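Local coordinates for protein putative TetR transcriptional regulator (Rhodococcus sp., PDB 2I10) that probably binds DNA as a TetR-family transcriptional regulator and has p-nitrophenol bound in a pocket, at residues T82-L88 / A192-R197; G106-V110 / Y169-V173. One frame throughout, in Å; residues are numbered along the deposited sequence. Where two conformers were deposited one is given.

Contact 1: residues T82-L88 / A192-R197; sequences TAHEAVL and AQVVPR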
loop_
_atom_site.group_PDB
_atom_site.type_symbol
_atom_site.label_atom_id
_atom_site.label_comp_id
_atom_site.label_asym_id
_atom_site.label_seq_id
_atom_site.Cartn_x
_atom_site.Cartn_y
_atom_site.Cartn_z
ATOM N N THR B 82 -15.750 21.778 -1.505
ATOM C CA THR B 82 -14.689 21.870 -2.533
ATOM C C THR B 82 -14.072 20.494 -2.703
ATOM O O THR B 82 -14.189 19.646 -1.816
ATOM C CB THR B 82 -13.547 22.924 -2.200
ATOM O OG1 THR B 82 -12.869 22.576 -0.985
ATOM C CG2 THR B 82 -14.087 24.379 -2.093
ATOM N N ALA B 83 -13.474 20.265 -3.869
ATOM C CA ALA B 83 -12.729 19.030 -4.165
ATOM C C ALA B 83 -11.570 18.846 -3.174
ATOM O O ALA B 83 -11.354 17.733 -2.665
ATOM C CB ALA B 83 -12.201 19.074 -5.596
ATOM N N HIS B 84 -10.835 19.941 -2.904
ATOM C CA HIS B 84 -9.760 19.931 -1.905
ATOM C C HIS B 84 -10.273 19.438 -0.530
ATOM O O HIS B 84 -9.739 18.482 0.009
ATOM C CB HIS B 84 -9.044 21.285 -1.746
ATOM C CG HIS B 84 -8.099 21.301 -0.569
ATOM N ND1 HIS B 84 -6.889 20.633 -0.578
ATOM C CD2 HIS B 84 -8.250 21.784 0.687
ATOM C CE1 HIS B 84 -6.324 20.733 0.613
ATOM N NE2 HIS B 84 -7.123 21.436 1.397
ATOM N N GLU B 85 -11.296 20.091 0.028
ATOM C CA GLU B 85 -11.861 19.675 1.325
ATOM C C GLU B 85 -12.411 18.257 1.311
ATOM O O GLU B 85 -12.294 17.536 2.326
ATOM C CB GLU B 85 -12.965 20.630 1.792
ATOM C CG GLU B 85 -13.209 20.557 3.282
ATOM C CD GLU B 85 -14.337 21.472 3.789
ATOM O OE1 GLU B 85 -14.608 22.556 3.185
ATOM O OE2 GLU B 85 -14.922 21.107 4.845
ATOM N N ALA B 86 -13.003 17.863 0.179
ATOM C CA ALA B 86 -13.507 16.488 -0.040
ATOM C C ALA B 86 -12.399 15.442 0.143
ATOM O O ALA B 86 -12.511 14.508 0.950
ATOM C CB ALA B 86 -14.157 16.344 -1.447
ATOM N N VAL B 87 -11.335 15.617 -0.626
ATOM C CA VAL B 87 -10.145 14.765 -0.563
ATOM C C VAL B 87 -9.439 14.793 0.819
ATOM O O VAL B 87 -9.070 13.723 1.344
ATOM C CB VAL B 87 -9.243 15.059 -1.746
ATOM C CG1 VAL B 87 -7.827 14.427 -1.578
ATOM C CG2 VAL B 87 -9.963 14.568 -3.057
ATOM N N LEU B 88 -9.292 15.995 1.388
ATOM C CA LEU B 88 -8.740 16.179 2.720
ATOM C C LEU B 88 -9.489 15.364 3.797
ATOM O O LEU B 88 -8.859 14.623 4.582
ATOM C CB LEU B 88 -8.673 17.670 3.093
ATOM C CG LEU B 88 -8.319 17.916 4.567
ATOM C CD1 LEU B 88 -6.829 17.725 4.852
ATOM C CD2 LEU B 88 -8.713 19.312 4.991
ATOM N N ALA B 192 -3.230 16.003 0.658
ATOM C CA ALA B 192 -4.430 16.681 0.169
ATOM C C ALA B 192 -4.105 17.986 -0.580
ATOM O O ALA B 192 -4.851 18.402 -1.485
ATOM C CB ALA B 192 -5.399 16.944 1.302
ATOM N N GLN B 193 -2.977 18.595 -0.233
ATOM C CA GLN B 193 -2.517 19.850 -0.838
ATOM C C GLN B 193 -2.428 19.779 -2.347
ATOM O O GLN B 193 -2.535 20.794 -3.015
ATOM C CB GLN B 193 -1.132 20.248 -0.293
ATOM C CG GLN B 193 -1.138 21.137 0.934
ATOM C CD GLN B 193 0.278 21.316 1.541
ATOM O OE1 GLN B 193 1.305 20.960 0.917
ATOM N NE2 GLN B 193 0.334 21.888 2.751
ATOM N N VAL B 194 -2.194 18.584 -2.873
ATOM C CA VAL B 194 -2.137 18.359 -4.312
ATOM C C VAL B 194 -3.464 18.617 -5.025
ATOM O O VAL B 194 -3.473 18.941 -6.202
ATOM C CB VAL B 194 -1.603 16.951 -4.629
ATOM C CG1 VAL B 194 -1.615 16.693 -6.144
ATOM C CG2 VAL B 194 -0.157 16.813 -4.053
ATOM N N VAL B 195 -4.579 18.463 -4.319
ATOM C CA VAL B 195 -5.875 18.884 -4.875
ATOM C C VAL B 195 -6.035 20.393 -4.654
ATOM O O VAL B 195 -6.233 20.845 -3.536
ATOM C CB VAL B 195 -7.002 18.083 -4.286
ATOM C CG1 VAL B 195 -8.364 18.482 -4.932
ATOM C CG2 VAL B 195 -6.732 16.582 -4.532
ATOM N N PRO B 196 -5.891 21.191 -5.729
ATOM C CA PRO B 196 -5.886 22.646 -5.530
ATOM C C PRO B 196 -7.234 23.231 -5.145
ATOM O O PRO B 196 -8.266 22.652 -5.465
ATOM C CB PRO B 196 -5.487 23.190 -6.907
ATOM C CG PRO B 196 -5.039 21.979 -7.705
ATOM C CD PRO B 196 -5.731 20.822 -7.147
ATOM N N ARG B 197 -7.209 24.355 -4.429
ATOM C CA ARG B 197 -8.414 25.144 -4.205
ATOM C C ARG B 197 -8.221 26.531 -4.787
ATOM O O ARG B 197 -7.570 27.389 -4.175
ATOM C CB ARG B 197 -8.784 25.236 -2.720
ATOM C CG ARG B 197 -10.234 25.694 -2.511
ATOM C CD ARG B 197 -10.496 26.265 -1.128
ATOM N NE ARG B 197 -11.835 26.846 -1.051
ATOM C CZ ARG B 197 -12.112 28.150 -1.083
ATOM N NH1 ARG B 197 -11.140 29.059 -1.168
ATOM N NH2 ARG B 197 -13.375 28.552 -1.015
HETATM O O HOH W 1 -10.837 22.281 -4.526
#
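V195 presses its two methyl groups onto the first two turns of helix 83-98 at different heights. CG1 lies against the backbone of H84, 3.5 Å from its N, and beside A83 CB; CG2 meets CG1 of V87 at 3.8 Å. One turn further along, A192 CB rests on L88, 3.7 Å from its CA, close enough to bring the two backbones together. This is the dense side of the contact. Between it and solvent stands the partly exposed H84 imidazole, its CG anti to the backbone N (chi1 171°), placing the ring where ND1 faces two carbonyls. From the ring edge ND1 divides its hydrogen between V195 O at 3.0 Å and A192 O at 3.2 Å, two weak, bent bonds. A192 O also accepts V195 N and closes a type I turn; the one N-H thus reaches the carbonyls of both the first and the last residue of that turn. The looser, wetter side belongs to a water that spans H84 N and P196 O, and to the exposed R197, which in one of its two conformers passes the methyl of T82. T82 itself is buried and is the N-cap, its OG1 accepting E85 N at 3.1 Å along a nearly straight line (164°). With T82 replaced by an alanine, E85 N would probably lose its cap. Within the all-helical, TetR-like C-terminal domain, helix 121-148 packs on A83 through F142 and A145, helix 157-177 touches V195 through L160 and V87 through V164, and V194 meets V194 of the second subunit.

Contact 2: residues G106-V110 / Y169-V173; sequences GCMTV and YGLSV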
loop_
_atom_site.group_PDB
_atom_site.type_symbol
_atom_site.label_atom_id
_atom_site.label_comp_id
_atom_site.label_asym_id
_atom_site.label_seq_id
_atom_site.Cartn_x
_atom_site.Cartn_y
_atom_site.Cartn_z
ATOM N N GLY B 106 -2.490 -3.840 6.170
ATOM C CA GLY B 106 -2.896 -2.800 5.265
ATOM C C GLY B 106 -4.324 -3.156 4.863
ATOM O O GLY B 106 -4.901 -4.143 5.375
ATOM N N CYS B 107 -4.888 -2.351 3.968
ATOM C CA CYS B 107 -6.237 -2.577 3.516
ATOM C C CYS B 107 -6.218 -3.625 2.429
ATOM O O CYS B 107 -5.157 -4.038 1.921
ATOM C CB CYS B 107 -6.912 -1.301 3.070
ATOM S SG CYS B 107 -6.317 -0.616 1.508
HETATM N N MSE B 108 -7.391 -4.096 2.078
HETATM C CA MSE B 108 -7.466 -5.254 1.236
HETATM C C MSE B 108 -6.838 -5.063 -0.142
HETATM O O MSE B 108 -6.190 -5.966 -0.677
HETATM C CB MSE B 108 -8.914 -5.704 1.148
HETATM C CG MSE B 108 -9.462 -6.224 2.477
HETATM SE SE MSE B 108 -11.497 -6.235 2.489
HETATM C CE MSE B 108 -11.734 -7.273 0.833
ATOM N N THR B 109 -7.026 -3.926 -0.764
ATOM C CA THR B 109 -6.259 -3.708 -2.018
ATOM C C THR B 109 -4.719 -3.787 -1.891
ATOM O O THR B 109 -4.028 -4.315 -2.780
ATOM C CB THR B 109 -6.721 -2.401 -2.733
ATOM O OG1 THR B 109 -8.109 -2.585 -3.031
ATOM C CG2 THR B 109 -5.845 -2.026 -4.027
ATOM N N VAL B 110 -4.187 -3.255 -0.809
ATOM C CA VAL B 110 -2.770 -3.438 -0.524
ATOM C C VAL B 110 -2.449 -4.952 -0.506
ATOM O O VAL B 110 -1.581 -5.408 -1.240
ATOM C CB VAL B 110 -2.325 -2.726 0.787
ATOM C CG1 VAL B 110 -0.962 -3.245 1.261
ATOM C CG2 VAL B 110 -2.287 -1.178 0.586
ATOM N N TYR B 169 -3.810 4.382 -0.618
ATOM C CA TYR B 169 -3.142 3.101 -0.443
ATOM C C TYR B 169 -1.778 3.278 0.234
ATOM O O TYR B 169 -1.403 2.472 1.050
ATOM C CB TYR B 169 -2.983 2.425 -1.780
ATOM C CG TYR B 169 -4.300 2.115 -2.431
ATOM C CD1 TYR B 169 -5.284 1.383 -1.752
ATOM C CD2 TYR B 169 -4.578 2.557 -3.723
ATOM C CE1 TYR B 169 -6.516 1.089 -2.368
ATOM C CE2 TYR B 169 -5.818 2.265 -4.337
ATOM C CZ TYR B 169 -6.770 1.548 -3.654
ATOM O OH TYR B 169 -7.979 1.227 -4.276
ATOM N N GLY B 170 -1.061 4.348 -0.107
ATOM C CA GLY B 170 0.260 4.634 0.523
ATOM C C GLY B 170 0.139 4.950 1.992
ATOM O O GLY B 170 0.961 4.476 2.824
ATOM N N LEU B 171 -0.869 5.754 2.341
ATOM C CA LEU B 171 -1.138 5.994 3.779
ATOM C C LEU B 171 -1.528 4.706 4.497
ATOM O O LEU B 171 -1.119 4.501 5.629
ATOM C CB LEU B 171 -2.209 7.057 3.987
ATOM C CG LEU B 171 -1.809 8.480 3.610
ATOM C CD1 LEU B 171 -3.095 9.286 3.289
ATOM C CD2 LEU B 171 -1.063 9.107 4.751
ATOM N N SER B 172 -2.273 3.814 3.822
ATOM C CA SER B 172 -2.608 2.500 4.416
ATOM C C SER B 172 -1.346 1.666 4.715
ATOM O O SER B 172 -1.218 1.027 5.778
ATOM C CB SER B 172 -3.517 1.689 3.462
ATOM O OG SER B 172 -3.606 0.348 3.897
ATOM N N VAL B 173 -0.450 1.630 3.738
ATOM C CA VAL B 173 0.832 0.926 3.891
ATOM C C VAL B 173 1.647 1.475 5.090
ATOM O O VAL B 173 2.144 0.712 5.901
ATOM C CB VAL B 173 1.684 0.977 2.577
ATOM C CG1 VAL B 173 3.192 0.600 2.888
ATOM C CG2 VAL B 173 1.079 0.047 1.555
#
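S172 turns its hydroxyl anti to the backbone N (chi1 168°), which extends OG from helix 157-177 to the start of helix 108-112. There OG accepts the N-H of C107, the N-cap residue, at 3.0 Å (148°), and lies 3.5 Å from G106 CA. Y169, with chi1 -62°, puts its ring face against T109. The threonine methyl CG2 sits over that face in a CH-pi contact, 4.0 Å from the centroid, and T109 CB comes 3.5 Å from Y169 CE1. C107 SG meets the same ring at its edge, in plane, 4.0 Å from CD1: a cysteine sulfur-aromatic contact. V110 CG2 closes the other end of the patch on V173 CG2 at 3.7 Å, the two valines crossing at about a right angle. The polar ends of T109 and Y169 both bond to E69, and C107 SG is tied to C68 by a disulfide, which joins the site to the chain after helix 55-66. In this buried part of the TetR-like C-terminal domain, helix 121-148 packs on Y169 through R131, a residue of the p-nitrophenol pocket, and M134; the second subunit packs on V110 and V173 through T109 and Y169 of that subunit.

From the N terminus, the chain runs through the predicted helix-turn-helix, helix 55-66 and helix 71-78 before reaching T82, where the first half of contact 1 begins helix 83-98. Loop residues 106-107 and the start of helix 108-112 then supply contact 2. After helix 121-148 the chain enters helix 157-177, whose residues 169-173 close the inner loop; helix 181-192 then leads to 192-197, which closes the outer one. Contact 2 is thus enclosed by contact 1 along the sequence, with centres 20 Å apart and no touch between them. Contact 1 ties the C-terminal tail to helix 83-98, while contact 2 joins the short helix 108-112 to helix 157-177, and helix 121-148 packs against both.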